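Local structure of periplasmic divalent cation tolerance protein (Xylella fastidiosa, 2NUH) at residues A[6-11]-A[60-65]; A[34-39]-A[56-61]. The protein is of unknown detailed function but probably binds copper ions and may contribute to tolerance of divalent cations. One frame throughout, in Å; residues are numbered along the deposited sequence.

Contact 1: A[6-11]-A[60-65]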
# COMPACT_ATOMS: atom_id res chain seq x y z
N TYR A 6 3.15 -4.75 -9.22
CA TYR A 6 3.94 -4.37 -8.07
C TYR A 6 3.12 -4.50 -6.82
O TYR A 6 1.93 -4.21 -6.81
CB TYR A 6 4.39 -2.92 -8.20
CG TYR A 6 5.58 -2.80 -9.11
CD1 TYR A 6 6.85 -2.59 -8.60
CD2 TYR A 6 5.43 -2.93 -10.49
CE1 TYR A 6 7.95 -2.49 -9.45
CE2 TYR A 6 6.52 -2.85 -11.33
CZ TYR A 6 7.77 -2.63 -10.80
OH TYR A 6 8.86 -2.55 -11.64
N LEU A 7 3.78 -4.92 -5.75
CA LEU A 7 3.19 -5.00 -4.44
C LEU A 7 3.79 -3.86 -3.65
O LEU A 7 5.01 -3.79 -3.49
CB LEU A 7 3.55 -6.33 -3.79
CG LEU A 7 3.01 -6.76 -2.43
CD1 LEU A 7 1.50 -6.66 -2.37
CD2 LEU A 7 3.45 -8.17 -2.16
N ILE A 8 2.95 -2.96 -3.17
CA ILE A 8 3.44 -1.85 -2.35
C ILE A 8 3.09 -2.12 -0.91
O ILE A 8 1.95 -2.42 -0.60
CB ILE A 8 2.80 -0.52 -2.76
CG1 ILE A 8 3.08 -0.24 -4.24
CG2 ILE A 8 3.32 0.62 -1.89
CD1 ILE A 8 2.28 0.92 -4.79
N PHE A 9 4.10 -2.01 -0.06
CA PHE A 9 3.93 -2.12 1.37
C PHE A 9 3.82 -0.73 1.96
O PHE A 9 4.62 0.14 1.65
CB PHE A 9 5.13 -2.83 2.00
CG PHE A 9 5.27 -4.25 1.59
CD1 PHE A 9 4.92 -5.28 2.46
CD2 PHE A 9 5.76 -4.58 0.33
CE1 PHE A 9 5.05 -6.61 2.07
CE2 PHE A 9 5.90 -5.91 -0.05
CZ PHE A 9 5.53 -6.92 0.82
N SER A 10 2.83 -0.55 2.81
CA SER A 10 2.72 0.67 3.59
C SER A 10 2.14 0.27 4.93
O SER A 10 1.69 -0.85 5.10
CB SER A 10 1.80 1.67 2.91
OG SER A 10 1.83 2.91 3.61
N THR A 11 2.17 1.18 5.89
CA THR A 11 1.47 0.94 7.13
C THR A 11 0.67 2.17 7.46
O THR A 11 1.01 3.26 7.01
CB THR A 11 2.41 0.65 8.31
OG1 THR A 11 3.27 1.77 8.51
CG2 THR A 11 3.23 -0.57 8.06
N ILE A 60 -0.57 -3.35 -1.16
CA ILE A 60 -1.29 -2.70 -2.24
C ILE A 60 -0.86 -3.35 -3.53
O ILE A 60 0.32 -3.39 -3.83
CB ILE A 60 -0.95 -1.22 -2.27
CG1 ILE A 60 -1.44 -0.57 -0.98
CG2 ILE A 60 -1.59 -0.53 -3.45
CD1 ILE A 60 -0.69 0.69 -0.62
N LYS A 61 -1.82 -3.84 -4.31
CA LYS A 61 -1.49 -4.52 -5.56
C LYS A 61 -1.78 -3.57 -6.70
O LYS A 61 -2.90 -3.11 -6.87
CB LYS A 61 -2.31 -5.79 -5.72
CG LYS A 61 -1.71 -7.04 -5.08
CD LYS A 61 -1.87 -7.07 -3.59
CE LYS A 61 -3.27 -7.49 -3.18
NZ LYS A 61 -3.44 -7.38 -1.72
N THR A 62 -0.77 -3.28 -7.50
CA THR A 62 -0.94 -2.33 -8.57
C THR A 62 -0.03 -2.74 -9.70
O THR A 62 0.49 -3.85 -9.70
CB THR A 62 -0.69 -0.88 -8.07
OG1 THR A 62 -1.04 0.06 -9.10
CG2 THR A 62 0.74 -0.68 -7.61
N ASN A 63 0.17 -1.87 -10.68
CA ASN A 63 1.12 -2.17 -11.73
C ASN A 63 2.10 -1.03 -11.92
O ASN A 63 1.96 0.02 -11.30
CB ASN A 63 0.40 -2.55 -13.04
CG ASN A 63 -0.40 -1.41 -13.63
OD1 ASN A 63 -0.27 -0.27 -13.20
ND2 ASN A 63 -1.23 -1.72 -14.63
N ALA A 64 3.09 -1.25 -12.77
CA ALA A 64 4.19 -0.33 -12.92
C ALA A 64 3.69 1.06 -13.26
O ALA A 64 4.18 2.04 -12.71
CB ALA A 64 5.14 -0.81 -14.01
N VAL A 65 2.71 1.14 -14.15
CA VAL A 65 2.29 2.47 -14.61
C VAL A 65 1.52 3.22 -13.53
O VAL A 65 1.34 4.43 -13.64
CB VAL A 65 1.54 2.45 -15.95
CG1 VAL A 65 2.42 1.83 -17.04
CG2 VAL A 65 0.20 1.75 -15.85
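Y6, L7 and I8 pair with T62, K61 and I60 as antiparallel neighbours in the sheet of the ferredoxin-like CutA fold, where strands 5-12 and 50-63 run side by side. Four backbone hydrogen bonds join them. I8 and I60 form one hydrogen-bonded pair, with I8 N to I60 O and I60 N to I8 O both 2.7 Å. Y6 and T62 form the other, with Y6 N to T62 O at 2.8 Å and T62 N to Y6 O at 2.9 Å. Between the pairs, L7 CA lies 3.3 Å from I60 O, a bent CA-H...O contact.

Apolar contacts follow on both faces. On the face packed against helix 67-77, the CB atoms of I8 and I60 lie 3.8 Å apart, and the CD1 tip of I8 reaches across to T62 CG2 at 3.6 Å. With T62 OG1 anti to the backbone N (chi1 -173°), CG2 sits between N and the carbonyl carbon and is the branch that meets I8, while OG1 bonds to L30 O. On the other face L7 and K61 lie alongside each other, L7 CD1 touching K61 CD. Beyond the last bridge, the Y6 ring meets A64 obliquely, Y6 CE2 lying 3.6 Å from A64 CB.

Contact 2: A[34-39]-A[56-61]; sequences VTQLPG and IQLLIK
An antiparallel ladder joins strands 33-38 and 50-63 in the ferredoxin-like sheet, with helix 15-27 lying against the face that carries V34 and Q36. T35 pairs with L59 and L37 with Q57 through four backbone hydrogen bonds, among them L37 N to Q57 O at 2.7 Å; V34-I60 and Q36-L58 are the non-hydrogen-bonded pairs, where CA-H groups approach the carbonyl oxygens.

On the helix-covered face V34 and I60 stand side by side: both methyls of V34 lie 3.9 Å from I60 CG1. Q36 runs alongside L58, with Q36 CG 3.7 Å from L58 CD2. Q36 CB also meets I56 CG2. At the end of the ladder I56 brings its CD1 against P38, 3.6 Å from P38 CA, because CG1 lies beside the backbone N and chi2 of -63° bends the chain again.

The opposite face carries T35, L37, Q57 and L59. Here K61, bent at chi2 and chi3 (76° and 78°), curls back along its own strand so that NZ donates to T35 OG1 at 2.7 Å. The same ammonium makes a longer bond to L59 O, 3.2 Å from K61 NZ, coming in well above the carbonyl plane. L59 O therefore accepts from T35 N and K61 NZ on opposite faces of its plane. Two oxygens hold the ammonium, the L59 bond being the longer, and so limit where the lysine end can swing; the positive charge would probably polarise the L59 carbonyl and the T35 hydroxyl.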
# COMPACT_ATOMS: atom_id res chain seq x y z
N VAL A 34 -6.30 -3.76 -2.18
CA VAL A 34 -5.43 -3.45 -1.06
C VAL A 34 -5.81 -4.37 0.08
O VAL A 34 -7.00 -4.48 0.42
CB VAL A 34 -5.60 -2.00 -0.59
CG1 VAL A 34 -4.74 -1.75 0.64
CG2 VAL A 34 -5.22 -1.03 -1.71
N THR A 35 -4.82 -5.06 0.64
CA THR A 35 -5.06 -5.92 1.77
C THR A 35 -4.50 -5.27 3.02
O THR A 35 -3.37 -4.78 3.02
CB THR A 35 -4.41 -7.28 1.54
OG1 THR A 35 -5.01 -7.86 0.38
CG2 THR A 35 -4.61 -8.21 2.73
N GLN A 36 -5.30 -5.29 4.07
CA GLN A 36 -4.89 -4.77 5.36
C GLN A 36 -4.65 -5.94 6.27
O GLN A 36 -5.46 -6.87 6.32
CB GLN A 36 -6.03 -4.02 6.00
CG GLN A 36 -6.61 -2.87 5.29
CD GLN A 36 -7.95 -2.53 5.90
OE1 GLN A 36 -8.12 -2.48 7.13
NE2 GLN A 36 -8.92 -2.32 5.04
N LEU A 37 -3.57 -5.85 7.03
CA LEU A 37 -3.25 -6.82 8.05
C LEU A 37 -3.22 -6.07 9.37
O LEU A 37 -2.34 -5.25 9.60
CB LEU A 37 -1.91 -7.50 7.74
CG LEU A 37 -1.62 -7.97 6.30
CD1 LEU A 37 -0.19 -8.46 6.10
CD2 LEU A 37 -2.58 -9.06 5.89
N PRO A 38 -4.23 -6.29 10.22
CA PRO A 38 -4.29 -5.51 11.44
C PRO A 38 -3.40 -6.08 12.55
O PRO A 38 -2.86 -7.17 12.42
CB PRO A 38 -5.79 -5.60 11.84
CG PRO A 38 -6.46 -6.36 10.72
CD PRO A 38 -5.38 -7.20 10.12
N GLY A 39 -3.23 -5.30 13.61
CA GLY A 39 -2.52 -5.76 14.79
C GLY A 39 -1.02 -5.70 14.66
O GLY A 39 -0.30 -6.24 15.49
N ILE A 56 -1.60 -0.89 11.03
CA ILE A 56 -2.18 -1.82 10.08
C ILE A 56 -1.20 -1.89 8.93
O ILE A 56 -0.76 -0.85 8.44
CB ILE A 56 -3.50 -1.28 9.53
CG1 ILE A 56 -4.43 -0.85 10.68
CG2 ILE A 56 -4.17 -2.28 8.57
CD1 ILE A 56 -4.84 -1.95 11.58
N GLN A 57 -0.83 -3.10 8.53
CA GLN A 57 0.04 -3.27 7.39
C GLN A 57 -0.80 -3.31 6.14
O GLN A 57 -1.82 -4.00 6.10
CB GLN A 57 0.85 -4.56 7.54
CG GLN A 57 1.72 -4.88 6.34
CD GLN A 57 2.92 -3.98 6.26
OE1 GLN A 57 3.18 -3.35 5.22
NE2 GLN A 57 3.65 -3.89 7.34
N LEU A 58 -0.39 -2.56 5.12
CA LEU A 58 -1.08 -2.59 3.85
C LEU A 58 -0.24 -3.28 2.82
O LEU A 58 0.99 -3.14 2.79
CB LEU A 58 -1.37 -1.17 3.35
CG LEU A 58 -2.21 -0.27 4.25
CD1 LEU A 58 -2.38 1.03 3.49
CD2 LEU A 58 -3.55 -0.88 4.55
N LEU A 59 -0.92 -4.04 1.98
CA LEU A 59 -0.33 -4.67 0.81
C LEU A 59 -1.16 -4.20 -0.35
O LEU A 59 -2.31 -4.60 -0.50
CB LEU A 59 -0.37 -6.20 0.90
CG LEU A 59 0.44 -6.91 1.96
CD1 LEU A 59 0.12 -8.38 1.91
CD2 LEU A 59 1.91 -6.71 1.71
N ILE A 60 -0.57 -3.35 -1.16
CA ILE A 60 -1.29 -2.70 -2.24
C ILE A 60 -0.86 -3.35 -3.53
O ILE A 60 0.32 -3.39 -3.83
CB ILE A 60 -0.95 -1.22 -2.27
CG1 ILE A 60 -1.44 -0.57 -0.98
CG2 ILE A 60 -1.59 -0.53 -3.45
CD1 ILE A 60 -0.69 0.69 -0.62
N LYS A 61 -1.82 -3.84 -4.31
CA LYS A 61 -1.49 -4.52 -5.56
C LYS A 61 -1.78 -3.57 -6.70
O LYS A 61 -2.90 -3.11 -6.87
CB LYS A 61 -2.31 -5.79 -5.72
CG LYS A 61 -1.71 -7.04 -5.08
CD LYS A 61 -1.87 -7.07 -3.59
CE LYS A 61 -3.27 -7.49 -3.18
NZ LYS A 61 -3.44 -7.38 -1.72

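Contacts 1 and 2 share strand 50-63, which has 5-12 on one side and 33-38 on the other; their centres are about 11 Å apart. Along the chain strand 5-12 comes first, then helix 15-27 and strand 33-38, then 40-45, and 50-63 comes last and takes part in both. They share I60 and K61. S10 O and L58 N, 2.7 Å apart, probably continue the ladder of contact 1 into the segment used by contact 2. Strand 50-63 thus lies between 5-12 and 33-38 and joins them into one antiparallel sheet; helix 67-77 covers strand 5-12, and helix 15-27 covers 33-38 and the I56 end of 50-63.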